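Local coordinates for WGR domain-containing protein (Bacteroides fragilis, PDB 2RA8) that is of unknown function but joins a WGR domain to a leucine-rich-repeat domain, an arrangement consistent with a role in binding other macromolecules, at residues E282-S287 with K310-K315; D304-L309 with L331-D336. All coordinates share one frame; numbering follows the deposited sequence.

Contact 1 of 2, residues E282-S287 with K310-K315; sequences ETMDIS and KFINMK
Asp285 OD1 is gripped from two directions. Ser287 OG bonds to Asp285 OD1 at 2.8 Å on its syn lone pair. Asn313 ND2, on the adjacent strand, reaches Asp285 OD1 at 3.2 Å from above the carboxylate plane. This crossing bond is bent (N-H...O 137°), and the carboxylate and amide planes are turned 54° apart. Asp285 sets CG anti to the backbone N (chi1 -162°) and Asn313 does the same, which lays their side chains alongside each other on the same face of the sheet. Asn313 uses its other end locally: OD1 accepts from Lys315 N, closing an Asx turn where the strand ends.

Beneath these side chains runs a regular parallel ladder, in which Met284 N donates to Phe311 O at 3.0 Å, Met284 O accepts Asn313 N, and Ile286 N donates to Asn313 O. At the entry, Glu282 O takes two donors, Lys310 N at 2.7 Å and Phe311 N at 3.1 Å. A long salt bridge, 3.6 Å from Glu282 OE1 to Lys310 NZ, adds to this end; the lysine bends back to run beside the extended glutamate. Thr283 CG2 meets the Phe311 ring obliquely, and on the reverse face Ile286 CD1 packs on Met314 CG at 3.5 Å.

Strands 283-285 and 311-313 are consecutive strands of the long parallel sheet of the leucine-rich-repeat domain. Trp256 of strand 256-260 holds the second carboxylate oxygen of Asp285, helix 265-274 covers Met284 and Ile286, and strand 334-336 continues the sheet beyond Phe311 and Asn313.

Contact 2 of 2, residues D304-L309 with L331-D336; sequences DKIKHL and LPMKID
Met333 folds its chain back on itself: CG stands between the backbone N and the carbonyl carbon (chi1 83°), and further bends at chi2 (-59°) and chi3 (-74°) carry the methyl of this selenomethionine to the turn at Ile306-Leu309. There Met333 CE lies 3.2 Å from Ile306 O and also touches Lys307 CA. Ile306 O accepts Leu309 N at 2.8 Å as well, the bond that closes the type I turn; the methyl thus meets a carbonyl already hydrogen-bonded within 304-309. Nearer the backbone, Met333 CB rests 3.3 Å from Leu309 O, and CG follows along the same carbonyl.

Ile306 sends CD1 to Leu331 CD2, 3.9 Å away, the two side chains crossing at a slant. A looser touch, Lys307 CB on Pro332 CG at 4.4 Å, lies toward the exposed side. Ile306 and Met333 also lean on Ile312, tying the turn and the approach to strand 334-336 to strand 311-313, which lies between them in the chain.

No hydrogen bond links 304-309 to 331-336. Their attachment is therefore one of shape, with aliphatic side chains packed together and the Met333 side chain laid against two backbone carbonyls, and it probably owes more to burial of apolar surface than to directional bonding.

Strand 311-313 connects the two sites: contact 1 pairs it with strand 283-285, and contact 2 brackets it, joining the turn that leads into it to the loop leading into strand 334-336. Contact 1 lies deeper, its centre about 13 Å from that of the chain against about 22 Å for the centre of contact 2, and most of its residues are buried; contact 2 sits at the end of the parallel sheet. The chemistry changes accordingly, from a backbone ladder with charged and amide groups, supplemented by apolar packing, to apolar packing and carbon-to-carbonyl contacts without a hydrogen bond across. Probable bonds from Met314 N to Asp336 O and from Asp336 N to Ile312 O carry the sheet between them.

Contact 1 of 2, residues E282-S287 with K310-K315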
loop_
_atom_site.group_PDB
_atom_site.type_symbol
_atom_site.label_atom_id
_atom_site.label_comp_id
_atom_site.label_asym_id
_atom_site.label_seq_id
_atom_site.Cartn_x
_atom_site.Cartn_y
_atom_site.Cartn_z
ATOM N N GLU A 282 26.965 8.351 4.341
ATOM C CA GLU A 282 26.048 9.472 4.432
ATOM C C GLU A 282 24.800 8.930 5.076
ATOM O O GLU A 282 24.123 9.626 5.832
ATOM C CB GLU A 282 25.668 10.007 3.049
ATOM C CG GLU A 282 26.829 10.475 2.203
ATOM C CD GLU A 282 26.376 11.192 0.944
ATOM O OE1 GLU A 282 25.429 10.711 0.286
ATOM O OE2 GLU A 282 26.972 12.236 0.609
ATOM N N THR A 283 24.492 7.670 4.784
ATOM C CA THR A 283 23.279 7.051 5.316
ATOM C C THR A 283 23.487 5.729 6.020
ATOM O O THR A 283 24.127 4.819 5.497
ATOM C CB THR A 283 22.239 6.835 4.180
ATOM O OG1 THR A 283 21.993 8.082 3.516
ATOM C CG2 THR A 283 20.914 6.293 4.747
HETATM N N MSE A 284 22.948 5.631 7.231
HETATM C CA MSE A 284 23.007 4.408 8.021
HETATM C C MSE A 284 21.584 3.903 7.956
HETATM O O MSE A 284 20.661 4.562 8.416
HETATM C CB MSE A 284 23.388 4.716 9.468
HETATM C CG MSE A 284 23.432 3.500 10.370
HETATM SE SE MSE A 284 23.758 3.984 12.222
HETATM C CE MSE A 284 22.342 2.982 13.050
ATOM N N ASP A 285 21.405 2.730 7.374
ATOM C CA ASP A 285 20.085 2.145 7.179
ATOM C C ASP A 285 19.900 0.966 8.098
ATOM O O ASP A 285 20.525 -0.072 7.914
ATOM C CB ASP A 285 19.969 1.688 5.722
ATOM C CG ASP A 285 18.536 1.455 5.269
ATOM O OD1 ASP A 285 17.636 1.218 6.111
ATOM O OD2 ASP A 285 18.324 1.492 4.040
ATOM N N ILE A 286 19.046 1.129 9.102
ATOM C CA ILE A 286 18.770 0.078 10.064
ATOM C C ILE A 286 17.285 -0.002 10.243
ATOM O O ILE A 286 16.772 0.007 11.358
ATOM C CB ILE A 286 19.437 0.373 11.421
ATOM C CG1 ILE A 286 19.084 1.788 11.882
ATOM C CG2 ILE A 286 20.954 0.222 11.293
ATOM C CD1 ILE A 286 19.244 2.009 13.374
ATOM N N SER A 287 16.586 -0.090 9.120
ATOM C CA SER A 287 15.130 -0.157 9.109
ATOM C C SER A 287 14.562 -1.547 9.033
ATOM O O SER A 287 15.291 -2.540 9.008
ATOM C CB SER A 287 14.602 0.644 7.924
ATOM O OG SER A 287 15.151 0.151 6.716
ATOM N N LYS A 310 24.065 12.008 7.102
ATOM C CA LYS A 310 23.022 12.885 6.587
ATOM C C LYS A 310 21.660 12.298 6.859
ATOM O O LYS A 310 20.657 13.011 6.866
ATOM C CB LYS A 310 23.196 13.086 5.077
ATOM C CG LYS A 310 24.351 14.012 4.715
ATOM C CD LYS A 310 24.966 13.717 3.341
ATOM C CE LYS A 310 23.995 13.911 2.183
ATOM N NZ LYS A 310 23.049 12.770 2.023
ATOM N N PHE A 311 21.614 10.993 7.114
ATOM C CA PHE A 311 20.337 10.329 7.342
ATOM C C PHE A 311 20.487 8.989 8.012
ATOM O O PHE A 311 21.370 8.193 7.675
ATOM C CB PHE A 311 19.613 10.166 5.982
ATOM C CG PHE A 311 18.275 9.461 6.051
ATOM C CD1 PHE A 311 17.324 9.803 7.007
ATOM C CD2 PHE A 311 17.946 8.497 5.102
ATOM C CE1 PHE A 311 16.061 9.195 7.009
ATOM C CE2 PHE A 311 16.691 7.889 5.100
ATOM C CZ PHE A 311 15.752 8.240 6.051
ATOM N N ILE A 312 19.632 8.745 8.997
ATOM C CA ILE A 312 19.625 7.471 9.691
ATOM C C ILE A 312 18.214 6.975 9.546
ATOM O O ILE A 312 17.287 7.548 10.122
ATOM C CB ILE A 312 19.977 7.616 11.181
ATOM C CG1 ILE A 312 21.386 8.212 11.334
ATOM C CG2 ILE A 312 19.912 6.251 11.854
ATOM C CD1 ILE A 312 21.847 8.339 12.794
ATOM N N ASN A 313 18.043 5.929 8.744
ATOM C CA ASN A 313 16.732 5.352 8.493
ATOM C C ASN A 313 16.381 4.278 9.489
ATOM O O ASN A 313 17.028 3.234 9.546
ATOM C CB ASN A 313 16.668 4.780 7.067
ATOM C CG ASN A 313 15.279 4.294 6.694
ATOM O OD1 ASN A 313 14.277 4.825 7.171
ATOM N ND2 ASN A 313 15.212 3.291 5.821
HETATM N N MSE A 314 15.347 4.537 10.284
HETATM C CA MSE A 314 14.877 3.586 11.287
HETATM C C MSE A 314 13.402 3.333 11.083
HETATM O O MSE A 314 12.672 2.998 12.017
HETATM C CB MSE A 314 15.128 4.136 12.693
HETATM C CG MSE A 314 16.612 4.360 13.004
HETATM SE SE MSE A 314 16.970 5.065 14.786
HETATM C CE MSE A 314 17.011 6.947 14.382
ATOM N N LYS A 315 12.960 3.501 9.839
ATOM C CA LYS A 315 11.563 3.295 9.471
ATOM C C LYS A 315 11.191 1.867 9.770
ATOM O O LYS A 315 11.807 0.939 9.260
ATOM C CB LYS A 315 11.381 3.624 7.993
ATOM C CG LYS A 315 9.944 3.719 7.517
ATOM C CD LYS A 315 9.896 4.472 6.193
ATOM C CE LYS A 315 8.657 4.127 5.384
ATOM N NZ LYS A 315 7.409 4.356 6.154
#

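Contact 2 of 2, residues D304-L309 with L331-D336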
loop_
_atom_site.group_PDB
_atom_site.type_symbol
_atom_site.label_atom_id
_atom_site.label_comp_id
_atom_site.label_asym_id
_atom_site.label_seq_id
_atom_site.Cartn_x
_atom_site.Cartn_y
_atom_site.Cartn_z
ATOM N N ASP A 304 29.212 11.259 18.606
ATOM C CA ASP A 304 30.467 11.658 17.973
ATOM C C ASP A 304 30.759 10.903 16.695
ATOM O O ASP A 304 31.234 11.483 15.719
ATOM C CB ASP A 304 31.635 11.474 18.957
ATOM C CG ASP A 304 31.822 10.025 19.386
ATOM O OD1 ASP A 304 30.812 9.357 19.706
ATOM O OD2 ASP A 304 32.983 9.556 19.417
ATOM N N LYS A 305 30.472 9.605 16.691
ATOM C CA LYS A 305 30.723 8.774 15.518
ATOM C C LYS A 305 29.723 8.901 14.402
ATOM O O LYS A 305 30.025 8.542 13.264
ATOM C CB LYS A 305 30.782 7.296 15.909
ATOM C CG LYS A 305 31.946 6.915 16.788
ATOM C CD LYS A 305 31.925 5.428 17.058
ATOM C CE LYS A 305 33.130 4.993 17.868
ATOM N NZ LYS A 305 33.129 3.518 18.076
ATOM N N ILE A 306 28.532 9.411 14.698
ATOM C CA ILE A 306 27.502 9.512 13.672
ATOM C C ILE A 306 27.033 10.890 13.268
ATOM O O ILE A 306 26.312 11.028 12.278
ATOM C CB ILE A 306 26.259 8.686 14.076
ATOM C CG1 ILE A 306 25.615 9.275 15.335
ATOM C CG2 ILE A 306 26.664 7.247 14.308
ATOM C CD1 ILE A 306 24.284 8.643 15.697
ATOM N N LYS A 307 27.449 11.917 14.003
ATOM C CA LYS A 307 27.016 13.285 13.722
ATOM C C LYS A 307 27.321 13.807 12.345
ATOM O O LYS A 307 26.902 14.904 11.988
ATOM C CB LYS A 307 27.596 14.251 14.766
ATOM C CG LYS A 307 29.115 14.254 14.868
ATOM C CD LYS A 307 29.584 15.259 15.912
ATOM C CE LYS A 307 31.103 15.338 15.982
ATOM N NZ LYS A 307 31.547 16.342 16.989
ATOM N N HIS A 308 28.047 13.028 11.556
ATOM C CA HIS A 308 28.407 13.429 10.201
ATOM C C HIS A 308 27.441 12.860 9.185
ATOM O O HIS A 308 27.413 13.299 8.038
ATOM C CB HIS A 308 29.807 12.930 9.880
ATOM C CG HIS A 308 29.900 11.441 9.789
ATOM N ND1 HIS A 308 29.563 10.747 8.645
ATOM C CD2 HIS A 308 30.249 10.510 10.706
ATOM C CE1 HIS A 308 29.702 9.452 8.864
ATOM N NE2 HIS A 308 30.115 9.281 10.108
ATOM N N LEU A 309 26.658 11.870 9.596
ATOM C CA LEU A 309 25.692 11.244 8.698
ATOM C C LEU A 309 24.647 12.236 8.274
ATOM O O LEU A 309 24.376 13.207 8.982
ATOM C CB LEU A 309 25.004 10.052 9.382
ATOM C CG LEU A 309 25.872 8.838 9.729
ATOM C CD1 LEU A 309 25.039 7.794 10.462
ATOM C CD2 LEU A 309 26.451 8.243 8.450
ATOM N N LEU A 331 19.779 14.027 18.133
ATOM C CA LEU A 331 20.470 13.803 16.861
ATOM C C LEU A 331 20.286 14.987 15.942
ATOM O O LEU A 331 19.165 15.424 15.693
ATOM C CB LEU A 331 19.970 12.510 16.196
ATOM C CG LEU A 331 20.306 11.225 16.974
ATOM C CD1 LEU A 331 19.875 10.003 16.186
ATOM C CD2 LEU A 331 21.806 11.165 17.241
ATOM N N PRO A 332 21.395 15.537 15.419
ATOM C CA PRO A 332 21.354 16.696 14.521
ATOM C C PRO A 332 20.922 16.489 13.092
ATOM O O PRO A 332 20.524 17.445 12.430
ATOM C CB PRO A 332 22.778 17.240 14.604
ATOM C CG PRO A 332 23.587 15.984 14.729
ATOM C CD PRO A 332 22.792 15.186 15.751
HETATM N N MSE A 333 20.982 15.261 12.590
HETATM C CA MSE A 333 20.596 15.036 11.201
HETATM C C MSE A 333 19.221 14.450 11.046
HETATM O O MSE A 333 18.551 14.104 12.020
HETATM C CB MSE A 333 21.611 14.125 10.498
HETATM C CG MSE A 333 21.412 12.631 10.726
HETATM SE SE MSE A 333 21.490 12.074 12.573
HETATM C CE MSE A 333 23.394 12.237 12.847
ATOM N N LYS A 334 18.791 14.341 9.798
ATOM C CA LYS A 334 17.486 13.796 9.485
ATOM C C LYS A 334 17.427 12.345 9.873
ATOM O O LYS A 334 18.383 11.598 9.652
ATOM C CB LYS A 334 17.222 13.939 7.983
ATOM C CG LYS A 334 15.882 13.400 7.508
ATOM C CD LYS A 334 15.699 13.635 6.012
ATOM C CE LYS A 334 14.327 13.180 5.535
ATOM N NZ LYS A 334 14.106 11.728 5.771
ATOM N N ILE A 335 16.315 11.938 10.480
ATOM C CA ILE A 335 16.128 10.544 10.856
ATOM C C ILE A 335 14.693 10.179 10.634
ATOM O O ILE A 335 13.806 11.034 10.692
ATOM C CB ILE A 335 16.480 10.265 12.345
ATOM C CG1 ILE A 335 15.557 11.064 13.269
ATOM C CG2 ILE A 335 17.947 10.610 12.611
ATOM C CD1 ILE A 335 15.663 10.669 14.736
ATOM N N ASP A 336 14.448 8.907 10.351
ATOM C CA ASP A 336 13.094 8.438 10.142
ATOM C C ASP A 336 12.810 7.371 11.169
ATOM O O ASP A 336 13.311 6.247 11.076
ATOM C CB ASP A 336 12.924 7.854 8.740
ATOM C CG ASP A 336 11.467 7.596 8.398
ATOM O OD1 ASP A 336 10.696 7.252 9.321
ATOM O OD2 ASP A 336 11.100 7.726 7.207
#